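Local structure of Low molecular weight phosphotyrosine protein phosphatase 1 (Drosophila melanogaster, 7CUY) at residues F113-K118 with Y138-V143; V5-L10 with P17-V22; Q76-F81 with R97-G102; V24-K29 with A147-R152; D52-S57 with E132-A137. The protein hydrolyses phosphate monoesters, probably acting on tyrosine-phosphorylated proteins and small aryl and acyl phosphates as a low-molecular-weight phosphatase of the cytoplasm. All coordinates share one frame; numbering follows the deposited sequence.

How the contacts relate
The five contacts sample a single-domain fold in which helices pack on a four-stranded parallel sheet. Contact 2, whose centre lies about 2 Å from that of the chain, joins the first strand, 3-9, to helix 15-29. Helix 132-153 ties distant parts of the sequence together, serving contact 5 at its start, contact 1 in its middle and contact 4 in its later turns. Contact 4 also shares helix 15-29 with contact 2 and closes a long loop of chain that encloses contacts 1, 3 and 5. Contact 3 lies farthest from contact 5, their centres about 29 Å apart on opposite sides of the chain's centre, yet it touches contact 2 through Phe81 and Leu6.

Contact 1 of 5, residues F113-K118 with Y138-V143; sequences FGLEKK and YQQCVV
Leu115 leans its two methyl groups against one side of the helix segment 138-143, and this small apolar patch is the tight part of the contact. CD2 meets Val143 CG1 at 3.6 Å, while CD1 lies 3.9 Å from Gln140 CB, so the forked end of the leucine spans one turn of the helix. Val143 presents CG1 because that branch stands anti to the backbone N (chi1 172°), and the same methyl also covers the backbone of Gly114, which has a positive phi, 3.8 Å from its C atom. Gln140 lends only the base of its side chain to the leucine; its amide end turns elsewhere, with NE2 giving hydrogen bonds to the carbonyl oxygens of Asn119 and Ile121.

The solvent side is formed by Gly114 and Val143, both exposed. Past Leu115 the chain leaves the helix, and Lys118 NZ and Glu116 OE2 pair in a salt bridge of 3.1 Å within their own segment. The contact thus lays the loop that follows strand 106-109 along the outer side of helix 132-153, whose other side packs on helix 15-29 through Cys141 and Val142.

Contact 2 of 5, residues V5-L10 with P17-V22; sequences VLMICL and PIAEVV
Met7 reaches from the first strand of the sheet to Ala19 and Glu20 on the helix that follows, and nearly the whole contact can be read along its side chain. From CA, the bond to CB already heads for the helix. At the next atom the chain takes up its main apolar contact: CG stands beside the backbone N and anti to the carbonyl carbon (chi1 -54°), which brings it to 3.9 Å from Ala19 CB. The same carbon lies 3.9 Å from Glu20 N, so it rests on the helix backbone as well as on the alanine methyl. A bend at chi2 (-68°) then turns the chain along the helix surface, and SD passes the same methyl at a looser 4.1 Å. The tip, CE, closes the series 3.7 Å from Ala19 O. The small side chain of Ala19 is consistent with the close approach of strand and helix, Met7 CA and Glu20 CA being 6.1 Å apart. Glu20 takes part mainly through its backbone, since its carboxylate is directed to Ser39, whose OG is hydrogen-bonded to OE1.

Two residues further along the strand stands Cys9, the probable nucleophile, as in relatives, at the start of the phosphate-binding loop of this family, which leads into the helix. The contact therefore packs the first strand and helix of the beta-alpha-beta unit formed by strand 3-9, helix 15-29 and strand 35-41. Met7 also touches Phe85 on strand 83-86 and Cys145 on helix 132-153, within the core between sheet and helices.

Contact 3 of 5, residues Q76-F81 with R97-G102; sequences QDFSEF and RLAPKG
Phe78 lays its ring against the backbone and side chains of Leu98, Ala99 and Pro100, where helix 89-98 ends and the chain turns into a loop. The most directional interaction is a CH-pi contact. Ala99 CA sits above the ring, 3.6 Å from the centroid and only 12° off the ring normal, so the aromatic face covers the backbone itself at the first residue to leave the helix.

Around this centre lie ordinary apolar contacts, one from each of the three residues. Ala99 CB meets the CD1-CE1 side of the ring, 3.5 Å from CE1. Leu98 CB comes to 3.7 Å from CZ, approaching the far end of the ring obliquely, and the two side chains cross at about a right angle. Near the base of the ring, Pro100 CD lies 3.8 Å from CD2, again at a slant. With CG placed beside its own backbone N (chi1 -63°), Phe78 spans the gap from the short helix 77-80 and meets all three residues at once.

Phe78 also touches Ile73 in a loop and Leu107 on strand 106-109, and its backbone is hydrogen-bonded to Ala105. Across the two segments the chemistry is wholly apolar: dispersion and a CH-pi contact hold them, so the fit depends on the shape of the aromatic ring against the helix end and not on directed polar bonds.

Contact 4 of 5, residues V24-K29 with A147-R152; sequences VDTLEK and AFMKER
Met149 pushes its thioether between Thr26 and Leu27, overlapping the methyl group of the one and a branch of the other. The contact is plain helix-to-helix packing in the alpha/beta fold of the low-molecular-weight phosphatases: the last turns of helix 15-29 meet the later part of helix 132-153, away from the probable catalytic residues. The two backbones are not especially close, the nearest CA atoms being those of Leu27 and Met149 at 7.5 Å, and the long methionine bridges this distance.

Its chain first runs straight out from the helix. CG is anti to the backbone N (chi1 174°) and the next torsion is extended too, so SD is carried well across the interface before a bend at chi3 (77°) turns the methyl aside. The sulfur then has a neighbour from each of the two residues: Leu27 CD2 at 3.9 Å and Thr26 CG2 at 3.6 Å. The leucine and methionine side chains run antiparallel alongside each other, whereas Thr26 is crossed at a slant.

Thr26 divides its two branches between different tasks. Its hydroxyl OG1 is hydrogen-bonded to Val22 O, one turn earlier on the same helix, which leaves the methyl to face the methionine. Leu27 continues the apolar layer to Val35 and Val37 on strand 35-41, and Met149 also reaches Ala30 just past the helix end. Beyond the sulfur the bent chain ends on the threonine, with Met149 CE 3.6 Å from Thr26 CG2 and 3.9 Å from Thr26 O.

Contact 5 of 5, residues D52-S57 with E132-A137; sequences DPRAIS and EGFETA
Asp52 opens the first segment beside Phe134 and caps helix 53-61. Its OD2 lies 3.6 Å from Phe134 CZ and accepts two bonds, from opposite faces of the carboxylate plane: the N-cap bond from Arg54 N, at 2.7 Å, and a hydrogen bond from Arg54 NE, at 2.9 Å, that is part of a salt bridge. The second is nearly straight, 163° at the hydrogen, and lies almost in the guanidinium plane.

Two residues on, Arg54 covers the phenylalanine. CB sits over the centre of the Phe134 ring, 3.7 Å from the centroid, a CH-pi contact. A bend at chi3 (-75°) folds the chain back so that NE comes to 3.4 Å from Phe134 CE1, with the ring rim over a guanidinium face and the two planes inclined by 45°. The remaining nitrogens reach the carbonyl oxygens of Tyr126, Glu128 and Gly130, restricting the group's rotation.

Ala55 follows, with CB 3.8 Å from Phe134 CD2. Together these residues pack the start of helix 53-61 on the first turns of helix 132-153. Phe134 also touches Cys14 and Pro125, its side chain about 7 Å from those of Arg15 and Asp124, probably catalytic as in relatives, while Ala55 borders Ile18 on helix 15-29.

Contact 1 of 5, residues F113-K118 with Y138-V143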
# COMPACT_ATOMS: atom_id res chain seq x y z
N PHE A 113 3.41 1.08 -11.58
CA PHE A 113 2.38 1.88 -12.22
C PHE A 113 2.73 3.35 -12.06
O PHE A 113 3.14 3.78 -10.98
CB PHE A 113 1.00 1.56 -11.63
CG PHE A 113 0.57 0.15 -11.92
CD1 PHE A 113 -0.13 -0.14 -13.08
CD2 PHE A 113 0.95 -0.89 -11.09
CE1 PHE A 113 -0.50 -1.45 -13.38
CE2 PHE A 113 0.60 -2.20 -11.37
CZ PHE A 113 -0.12 -2.49 -12.51
N GLY A 114 2.65 4.10 -13.16
CA GLY A 114 2.86 5.55 -13.14
C GLY A 114 4.26 6.10 -13.03
O GLY A 114 4.64 6.99 -13.79
N LEU A 115 5.06 5.59 -12.10
CA LEU A 115 6.37 6.17 -11.87
C LEU A 115 7.33 5.80 -12.99
O LEU A 115 7.14 4.82 -13.71
CB LEU A 115 6.92 5.71 -10.53
CG LEU A 115 5.84 5.92 -9.46
CD1 LEU A 115 6.13 5.12 -8.21
CD2 LEU A 115 5.74 7.42 -9.16
N GLU A 116 8.37 6.62 -13.15
CA GLU A 116 9.50 6.22 -13.97
C GLU A 116 10.23 5.06 -13.32
O GLU A 116 10.13 4.85 -12.11
CB GLU A 116 10.47 7.38 -14.16
CG GLU A 116 10.14 8.35 -15.26
CD GLU A 116 10.97 9.61 -15.11
OE1 GLU A 116 10.51 10.54 -14.41
OE2 GLU A 116 12.09 9.65 -15.67
N LYS A 117 10.99 4.33 -14.13
CA LYS A 117 11.71 3.15 -13.67
C LYS A 117 12.54 3.44 -12.42
O LYS A 117 12.42 2.74 -11.41
CB LYS A 117 12.62 2.63 -14.79
CG LYS A 117 12.72 1.12 -14.87
CD LYS A 117 11.36 0.48 -15.11
CE LYS A 117 11.25 -0.92 -14.46
NZ LYS A 117 12.36 -1.88 -14.80
N LYS A 118 13.36 4.49 -12.47
CA LYS A 118 14.26 4.84 -11.37
C LYS A 118 13.52 5.22 -10.09
O LYS A 118 14.12 5.21 -9.01
CB LYS A 118 15.19 6.00 -11.76
CG LYS A 118 15.53 6.17 -13.21
CD LYS A 118 14.49 6.83 -14.04
CE LYS A 118 14.81 6.77 -15.40
NZ LYS A 118 13.79 7.19 -16.33
N TYR A 138 4.57 9.19 -0.09
CA TYR A 138 3.25 9.74 -0.40
C TYR A 138 3.19 10.21 -1.86
O TYR A 138 2.27 9.85 -2.60
CB TYR A 138 2.92 10.88 0.57
CG TYR A 138 1.66 11.62 0.18
CD1 TYR A 138 0.43 11.20 0.65
CD2 TYR A 138 1.70 12.72 -0.68
CE1 TYR A 138 -0.73 11.85 0.29
CE2 TYR A 138 0.54 13.37 -1.05
CZ TYR A 138 -0.68 12.93 -0.56
OH TYR A 138 -1.85 13.57 -0.92
N GLN A 139 4.17 11.01 -2.29
CA GLN A 139 4.19 11.47 -3.68
C GLN A 139 4.15 10.29 -4.65
O GLN A 139 3.44 10.33 -5.66
CB GLN A 139 5.42 12.34 -3.94
CG GLN A 139 5.36 13.71 -3.28
CD GLN A 139 5.98 14.83 -4.14
OE1 GLN A 139 6.58 14.58 -5.21
NE2 GLN A 139 5.81 16.07 -3.68
N GLN A 140 4.92 9.23 -4.36
CA GLN A 140 4.94 8.07 -5.24
C GLN A 140 3.58 7.38 -5.29
O GLN A 140 3.08 7.04 -6.36
CB GLN A 140 6.01 7.08 -4.79
CG GLN A 140 7.43 7.59 -5.00
CD GLN A 140 8.47 6.72 -4.30
OE1 GLN A 140 8.56 6.73 -3.07
NE2 GLN A 140 9.26 5.99 -5.07
N CYS A 141 2.97 7.17 -4.12
CA CYS A 141 1.66 6.54 -4.05
C CYS A 141 0.60 7.35 -4.81
O CYS A 141 -0.30 6.78 -5.43
CB CYS A 141 1.26 6.36 -2.59
SG CYS A 141 2.29 5.14 -1.72
N VAL A 142 0.66 8.67 -4.72
CA VAL A 142 -0.31 9.49 -5.45
C VAL A 142 -0.24 9.19 -6.94
O VAL A 142 -1.26 8.99 -7.61
CB VAL A 142 -0.07 10.97 -5.14
CG1 VAL A 142 -0.86 11.87 -6.11
CG2 VAL A 142 -0.46 11.26 -3.69
N VAL A 143 0.98 9.11 -7.49
CA VAL A 143 1.14 8.85 -8.91
C VAL A 143 0.81 7.40 -9.25
O VAL A 143 0.08 7.12 -10.20
CB VAL A 143 2.56 9.23 -9.36
CG1 VAL A 143 2.81 8.79 -10.82
CG2 VAL A 143 2.79 10.76 -9.20

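Contact 2 of 5, residues V5-L10 with P17-V22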
# COMPACT_ATOMS: atom_id res chain seq x y z
N VAL A 5 -8.48 -4.52 -2.98
CA VAL A 5 -7.06 -4.19 -3.11
C VAL A 5 -6.44 -4.22 -1.71
O VAL A 5 -7.02 -3.65 -0.78
CB VAL A 5 -6.84 -2.81 -3.75
CG1 VAL A 5 -5.38 -2.36 -3.63
CG2 VAL A 5 -7.25 -2.81 -5.22
N LEU A 6 -5.27 -4.85 -1.58
CA LEU A 6 -4.56 -4.95 -0.30
C LEU A 6 -3.15 -4.38 -0.46
O LEU A 6 -2.37 -4.89 -1.27
CB LEU A 6 -4.49 -6.40 0.17
CG LEU A 6 -3.85 -6.67 1.55
CD1 LEU A 6 -4.67 -6.01 2.68
CD2 LEU A 6 -3.67 -8.16 1.80
N MET A 7 -2.82 -3.35 0.31
CA MET A 7 -1.46 -2.81 0.29
C MET A 7 -0.61 -3.45 1.38
O MET A 7 -1.01 -3.48 2.54
CB MET A 7 -1.46 -1.29 0.49
CG MET A 7 -2.34 -0.55 -0.49
SD MET A 7 -1.73 -0.64 -2.17
CE MET A 7 -2.78 0.62 -2.97
N ILE A 8 0.59 -3.91 1.02
CA ILE A 8 1.48 -4.64 1.92
C ILE A 8 2.82 -3.91 1.99
O ILE A 8 3.38 -3.53 0.95
CB ILE A 8 1.73 -6.09 1.42
CG1 ILE A 8 0.43 -6.89 1.37
CG2 ILE A 8 2.79 -6.79 2.24
CD1 ILE A 8 -0.35 -6.86 2.66
N CYS A 9 3.35 -3.75 3.20
CA CYS A 9 4.77 -3.45 3.33
C CYS A 9 5.31 -4.31 4.47
O CYS A 9 4.64 -5.22 4.95
CB CYS A 9 5.01 -1.95 3.53
SG CYS A 9 4.34 -1.25 5.06
N LEU A 10 6.55 -4.02 4.89
CA LEU A 10 7.21 -4.92 5.83
C LEU A 10 6.52 -4.90 7.19
O LEU A 10 6.29 -5.96 7.78
CB LEU A 10 8.69 -4.56 5.96
CG LEU A 10 9.54 -5.38 6.95
CD1 LEU A 10 9.43 -6.88 6.67
CD2 LEU A 10 10.99 -4.95 6.90
N PRO A 17 0.17 2.02 4.96
CA PRO A 17 -0.98 2.82 5.41
C PRO A 17 -1.15 4.08 4.60
O PRO A 17 -2.29 4.49 4.35
CB PRO A 17 -0.65 3.13 6.88
CG PRO A 17 0.33 2.13 7.28
CD PRO A 17 1.14 1.84 6.05
N ILE A 18 -0.06 4.70 4.17
CA ILE A 18 -0.14 5.82 3.24
C ILE A 18 -0.76 5.36 1.93
O ILE A 18 -1.71 5.96 1.42
CB ILE A 18 1.25 6.44 3.03
CG1 ILE A 18 1.71 7.22 4.27
CG2 ILE A 18 1.29 7.32 1.78
CD1 ILE A 18 3.21 7.62 4.21
N ALA A 19 -0.24 4.25 1.37
CA ALA A 19 -0.75 3.74 0.10
C ALA A 19 -2.23 3.37 0.22
O ALA A 19 -3.01 3.59 -0.72
CB ALA A 19 0.08 2.54 -0.36
N GLU A 20 -2.63 2.82 1.36
CA GLU A 20 -4.04 2.52 1.56
C GLU A 20 -4.87 3.80 1.59
O GLU A 20 -5.92 3.88 0.95
CB GLU A 20 -4.24 1.73 2.84
CG GLU A 20 -5.72 1.51 3.14
CD GLU A 20 -5.96 1.02 4.54
OE1 GLU A 20 -4.98 0.89 5.31
OE2 GLU A 20 -7.12 0.73 4.85
N VAL A 21 -4.41 4.81 2.33
CA VAL A 21 -5.20 6.03 2.44
C VAL A 21 -5.21 6.78 1.10
O VAL A 21 -6.25 7.34 0.69
CB VAL A 21 -4.65 6.91 3.58
CG1 VAL A 21 -5.25 8.30 3.50
CG2 VAL A 21 -4.97 6.29 4.93
N VAL A 22 -4.07 6.81 0.41
CA VAL A 22 -4.03 7.50 -0.88
C VAL A 22 -4.93 6.79 -1.89
O VAL A 22 -5.61 7.44 -2.68
CB VAL A 22 -2.57 7.62 -1.37
CG1 VAL A 22 -2.52 8.04 -2.82
CG2 VAL A 22 -1.79 8.61 -0.51

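Contact 3 of 5, residues Q76-F81 with R97-G102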
# COMPACT_ATOMS: atom_id res chain seq x y z
N GLN A 76 -5.46 -16.40 3.90
CA GLN A 76 -6.76 -16.21 3.26
C GLN A 76 -6.84 -14.89 2.51
O GLN A 76 -7.73 -14.73 1.66
CB GLN A 76 -7.89 -16.30 4.28
CG GLN A 76 -8.23 -14.99 4.97
CD GLN A 76 -9.62 -15.00 5.59
OE1 GLN A 76 -9.78 -15.14 6.81
NE2 GLN A 76 -10.64 -14.83 4.74
N ASP A 77 -5.93 -13.94 2.80
CA ASP A 77 -5.85 -12.72 2.00
C ASP A 77 -5.66 -13.05 0.53
O ASP A 77 -6.25 -12.39 -0.33
CB ASP A 77 -4.70 -11.84 2.48
CG ASP A 77 -4.98 -11.16 3.80
OD1 ASP A 77 -6.15 -10.85 4.10
OD2 ASP A 77 -4.01 -10.95 4.56
N PHE A 78 -4.87 -14.07 0.22
CA PHE A 78 -4.62 -14.35 -1.19
C PHE A 78 -5.84 -14.91 -1.90
O PHE A 78 -5.85 -14.96 -3.13
CB PHE A 78 -3.43 -15.31 -1.35
CG PHE A 78 -2.14 -14.74 -0.85
CD1 PHE A 78 -1.28 -14.07 -1.71
CD2 PHE A 78 -1.78 -14.88 0.48
CE1 PHE A 78 -0.08 -13.53 -1.25
CE2 PHE A 78 -0.59 -14.35 0.95
CZ PHE A 78 0.26 -13.69 0.09
N SER A 79 -6.87 -15.32 -1.16
CA SER A 79 -8.15 -15.69 -1.76
C SER A 79 -9.20 -14.60 -1.68
O SER A 79 -10.17 -14.63 -2.45
CB SER A 79 -8.72 -16.95 -1.09
OG SER A 79 -7.88 -18.06 -1.25
N GLU A 80 -9.05 -13.63 -0.77
CA GLU A 80 -10.04 -12.57 -0.66
C GLU A 80 -9.76 -11.39 -1.59
O GLU A 80 -10.70 -10.79 -2.13
CB GLU A 80 -10.13 -12.07 0.79
CG GLU A 80 -11.18 -10.95 0.96
CD GLU A 80 -11.33 -10.46 2.41
OE1 GLU A 80 -11.08 -11.25 3.35
OE2 GLU A 80 -11.73 -9.28 2.59
N PHE A 81 -8.49 -11.02 -1.79
CA PHE A 81 -8.18 -9.80 -2.53
C PHE A 81 -7.87 -10.09 -3.99
O PHE A 81 -7.24 -11.10 -4.31
CB PHE A 81 -7.03 -9.04 -1.86
CG PHE A 81 -7.40 -8.49 -0.52
CD1 PHE A 81 -7.24 -9.26 0.62
CD2 PHE A 81 -7.96 -7.23 -0.40
CE1 PHE A 81 -7.61 -8.76 1.86
CE2 PHE A 81 -8.34 -6.72 0.83
CZ PHE A 81 -8.17 -7.48 1.97
N ARG A 97 6.58 -16.04 -1.68
CA ARG A 97 6.69 -17.25 -0.87
C ARG A 97 5.42 -17.51 -0.07
O ARG A 97 5.08 -18.67 0.17
CB ARG A 97 7.91 -17.18 0.05
CG ARG A 97 7.60 -16.81 1.48
CD ARG A 97 8.78 -17.02 2.44
NE ARG A 97 8.75 -15.97 3.45
CZ ARG A 97 7.98 -15.99 4.54
NH1 ARG A 97 7.19 -17.03 4.78
NH2 ARG A 97 7.99 -14.97 5.39
N LEU A 98 4.67 -16.47 0.30
CA LEU A 98 3.46 -16.65 1.09
C LEU A 98 2.25 -17.11 0.28
O LEU A 98 1.41 -17.86 0.80
CB LEU A 98 3.12 -15.36 1.82
CG LEU A 98 3.97 -15.09 3.06
CD1 LEU A 98 3.80 -13.64 3.51
CD2 LEU A 98 3.54 -16.05 4.15
N ALA A 99 2.11 -16.67 -0.97
CA ALA A 99 0.92 -16.93 -1.77
C ALA A 99 0.71 -18.42 -2.00
O ALA A 99 1.60 -19.08 -2.55
CB ALA A 99 1.06 -16.22 -3.12
N PRO A 100 -0.43 -18.99 -1.64
CA PRO A 100 -0.71 -20.36 -2.09
C PRO A 100 -0.76 -20.42 -3.60
O PRO A 100 -1.38 -19.58 -4.26
CB PRO A 100 -2.07 -20.69 -1.46
CG PRO A 100 -2.52 -19.46 -0.75
CD PRO A 100 -1.38 -18.52 -0.61
N LYS A 101 -0.05 -21.39 -4.17
CA LYS A 101 0.01 -21.54 -5.61
C LYS A 101 -1.39 -21.68 -6.19
O LYS A 101 -2.18 -22.52 -5.75
CB LYS A 101 0.83 -22.77 -6.00
CG LYS A 101 0.67 -23.17 -7.46
CD LYS A 101 1.77 -24.13 -7.86
CE LYS A 101 1.73 -24.41 -9.36
NZ LYS A 101 1.95 -25.87 -9.62
N GLY A 102 -1.69 -20.84 -7.18
CA GLY A 102 -2.98 -20.85 -7.81
C GLY A 102 -4.04 -20.01 -7.15
O GLY A 102 -5.19 -20.05 -7.60

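Contact 4 of 5, residues V24-K29 with A147-R152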
# COMPACT_ATOMS: atom_id res chain seq x y z
N VAL A 24 -7.70 5.08 -1.32
CA VAL A 24 -9.09 5.40 -1.02
C VAL A 24 -9.42 6.82 -1.47
O VAL A 24 -10.45 7.06 -2.09
CB VAL A 24 -9.38 5.18 0.48
CG1 VAL A 24 -10.71 5.79 0.86
CG2 VAL A 24 -9.42 3.70 0.76
N ASP A 25 -8.53 7.77 -1.17
CA ASP A 25 -8.70 9.14 -1.64
C ASP A 25 -8.72 9.21 -3.16
O ASP A 25 -9.49 9.97 -3.75
CB ASP A 25 -7.58 10.01 -1.09
CG ASP A 25 -7.75 11.47 -1.46
OD1 ASP A 25 -8.89 11.98 -1.36
OD2 ASP A 25 -6.73 12.10 -1.84
N THR A 26 -7.87 8.41 -3.81
CA THR A 26 -7.83 8.41 -5.26
C THR A 26 -9.12 7.87 -5.84
O THR A 26 -9.67 8.44 -6.79
CB THR A 26 -6.62 7.59 -5.71
OG1 THR A 26 -5.43 8.30 -5.36
CG2 THR A 26 -6.64 7.35 -7.20
N LEU A 27 -9.63 6.77 -5.29
CA LEU A 27 -10.92 6.26 -5.75
C LEU A 27 -12.04 7.27 -5.52
O LEU A 27 -12.94 7.40 -6.36
CB LEU A 27 -11.26 4.95 -5.03
CG LEU A 27 -10.27 3.82 -5.30
CD1 LEU A 27 -10.35 2.79 -4.17
CD2 LEU A 27 -10.53 3.18 -6.68
N GLU A 28 -12.00 8.00 -4.40
CA GLU A 28 -13.08 8.94 -4.10
C GLU A 28 -13.11 10.08 -5.12
O GLU A 28 -14.18 10.42 -5.64
CB GLU A 28 -12.94 9.47 -2.67
CG GLU A 28 -14.19 10.19 -2.20
CD GLU A 28 -14.24 10.38 -0.68
OE1 GLU A 28 -15.00 11.27 -0.21
OE2 GLU A 28 -13.52 9.64 0.04
N LYS A 29 -11.95 10.64 -5.46
CA LYS A 29 -11.92 11.72 -6.45
C LYS A 29 -12.39 11.25 -7.82
O LYS A 29 -12.93 12.04 -8.60
CB LYS A 29 -10.51 12.31 -6.54
CG LYS A 29 -10.13 13.05 -5.27
CD LYS A 29 -8.81 13.79 -5.37
CE LYS A 29 -7.62 12.89 -5.13
NZ LYS A 29 -6.37 13.70 -5.01
N ALA A 147 -2.48 5.85 -11.60
CA ALA A 147 -2.20 5.12 -12.83
C ALA A 147 -2.78 3.72 -12.78
O ALA A 147 -3.42 3.27 -13.74
CB ALA A 147 -0.69 5.08 -13.08
N PHE A 148 -2.59 3.00 -11.67
CA PHE A 148 -3.22 1.69 -11.50
C PHE A 148 -4.74 1.79 -11.63
O PHE A 148 -5.37 0.99 -12.34
CB PHE A 148 -2.88 1.09 -10.14
CG PHE A 148 -3.66 -0.16 -9.84
CD1 PHE A 148 -4.71 -0.14 -8.95
CD2 PHE A 148 -3.35 -1.36 -10.46
CE1 PHE A 148 -5.45 -1.29 -8.66
CE2 PHE A 148 -4.06 -2.51 -10.19
CZ PHE A 148 -5.13 -2.47 -9.29
N MET A 149 -5.35 2.72 -10.90
CA MET A 149 -6.80 2.89 -10.98
C MET A 149 -7.25 3.13 -12.40
O MET A 149 -8.21 2.50 -12.89
CB MET A 149 -7.24 4.05 -10.09
CG MET A 149 -8.72 4.35 -10.24
SD MET A 149 -9.20 5.76 -9.24
CE MET A 149 -8.55 7.09 -10.28
N LYS A 150 -6.58 4.04 -13.10
CA LYS A 150 -7.00 4.36 -14.47
C LYS A 150 -6.84 3.16 -15.39
O LYS A 150 -7.77 2.82 -16.15
CB LYS A 150 -6.22 5.57 -14.98
CG LYS A 150 -6.92 6.89 -14.68
CD LYS A 150 -5.98 8.06 -14.78
CE LYS A 150 -6.71 9.32 -15.15
NZ LYS A 150 -7.63 9.75 -14.09
N GLU A 151 -5.68 2.48 -15.35
CA GLU A 151 -5.45 1.37 -16.27
C GLU A 151 -6.29 0.15 -15.91
O GLU A 151 -7.07 -0.35 -16.72
CB GLU A 151 -3.98 0.96 -16.27
CG GLU A 151 -3.05 2.00 -16.80
CD GLU A 151 -1.62 1.60 -16.56
OE1 GLU A 151 -1.30 0.40 -16.76
OE2 GLU A 151 -0.83 2.48 -16.14
N ARG A 152 -6.11 -0.37 -14.70
CA ARG A 152 -6.68 -1.67 -14.36
C ARG A 152 -8.08 -1.58 -13.79
O ARG A 152 -8.90 -2.46 -14.04
CB ARG A 152 -5.80 -2.40 -13.35
CG ARG A 152 -4.41 -2.64 -13.84
CD ARG A 152 -4.39 -3.65 -14.99
NE ARG A 152 -3.01 -4.05 -15.24
CZ ARG A 152 -2.42 -5.09 -14.65
NH1 ARG A 152 -3.10 -5.86 -13.81
NH2 ARG A 152 -1.15 -5.35 -14.92

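Contact 5 of 5, residues D52-S57 with E132-A137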
# COMPACT_ATOMS: atom_id res chain seq x y z
N ASP A 52 2.99 4.88 11.94
CA ASP A 52 4.06 5.72 12.47
C ASP A 52 3.57 7.16 12.56
O ASP A 52 2.92 7.66 11.63
CB ASP A 52 5.29 5.65 11.56
CG ASP A 52 6.48 6.42 12.14
OD1 ASP A 52 7.32 5.79 12.81
OD2 ASP A 52 6.57 7.65 11.92
N PRO A 53 3.85 7.86 13.66
CA PRO A 53 3.44 9.27 13.77
C PRO A 53 3.83 10.10 12.56
O PRO A 53 3.10 11.04 12.20
CB PRO A 53 4.15 9.76 15.05
CG PRO A 53 4.99 8.63 15.53
CD PRO A 53 4.47 7.37 14.90
N ARG A 54 4.94 9.77 11.90
CA ARG A 54 5.35 10.53 10.73
C ARG A 54 4.48 10.21 9.52
O ARG A 54 4.27 11.07 8.66
CB ARG A 54 6.82 10.28 10.41
CG ARG A 54 7.75 10.60 11.57
CD ARG A 54 9.16 10.07 11.32
NE ARG A 54 9.24 8.62 11.50
CZ ARG A 54 10.35 7.92 11.37
NH1 ARG A 54 11.50 8.52 11.06
NH2 ARG A 54 10.33 6.60 11.55
N ALA A 55 3.96 8.98 9.44
CA ALA A 55 3.00 8.68 8.39
C ALA A 55 1.69 9.43 8.64
O ALA A 55 1.11 10.02 7.71
CB ALA A 55 2.75 7.17 8.32
N ILE A 56 1.21 9.42 9.88
CA ILE A 56 -0.02 10.15 10.20
C ILE A 56 0.14 11.63 9.89
O ILE A 56 -0.70 12.24 9.21
CB ILE A 56 -0.42 9.90 11.67
CG1 ILE A 56 -0.81 8.44 11.84
CG2 ILE A 56 -1.54 10.82 12.08
CD1 ILE A 56 -0.85 7.97 13.28
N SER A 57 1.26 12.22 10.32
CA SER A 57 1.43 13.64 10.11
C SER A 57 1.57 13.97 8.64
O SER A 57 1.09 15.02 8.18
CB SER A 57 2.64 14.14 10.90
OG SER A 57 2.39 13.94 12.29
N GLU A 132 10.94 13.10 5.84
CA GLU A 132 11.08 13.35 4.41
C GLU A 132 10.79 12.10 3.59
O GLU A 132 10.15 12.19 2.54
CB GLU A 132 12.48 13.87 4.08
N GLY A 133 11.26 10.94 4.05
CA GLY A 133 11.00 9.71 3.33
C GLY A 133 9.53 9.33 3.27
O GLY A 133 9.13 8.59 2.37
N PHE A 134 8.74 9.79 4.23
CA PHE A 134 7.31 9.54 4.19
C PHE A 134 6.64 10.39 3.12
O PHE A 134 5.74 9.94 2.41
CB PHE A 134 6.69 9.81 5.56
CG PHE A 134 7.14 8.85 6.64
CD1 PHE A 134 8.43 8.90 7.15
CD2 PHE A 134 6.26 7.91 7.17
CE1 PHE A 134 8.85 8.02 8.15
CE2 PHE A 134 6.66 7.02 8.17
CZ PHE A 134 7.95 7.08 8.66
N GLU A 135 7.09 11.64 3.01
CA GLU A 135 6.56 12.53 1.98
C GLU A 135 6.86 11.98 0.59
O GLU A 135 6.01 12.06 -0.30
CB GLU A 135 7.14 13.93 2.17
CG GLU A 135 7.01 14.86 0.97
CD GLU A 135 5.57 15.33 0.74
OE1 GLU A 135 4.72 15.15 1.65
OE2 GLU A 135 5.31 15.89 -0.36
N THR A 136 8.05 11.40 0.38
CA THR A 136 8.33 10.93 -0.98
C THR A 136 7.52 9.67 -1.28
O THR A 136 7.01 9.51 -2.40
CB THR A 136 9.83 10.73 -1.23
OG1 THR A 136 10.19 9.34 -1.19
CG2 THR A 136 10.66 11.48 -0.25
N ALA A 137 7.37 8.78 -0.29
CA ALA A 137 6.44 7.66 -0.44
C ALA A 137 5.03 8.15 -0.78
O ALA A 137 4.35 7.58 -1.65
CB ALA A 137 6.42 6.84 0.85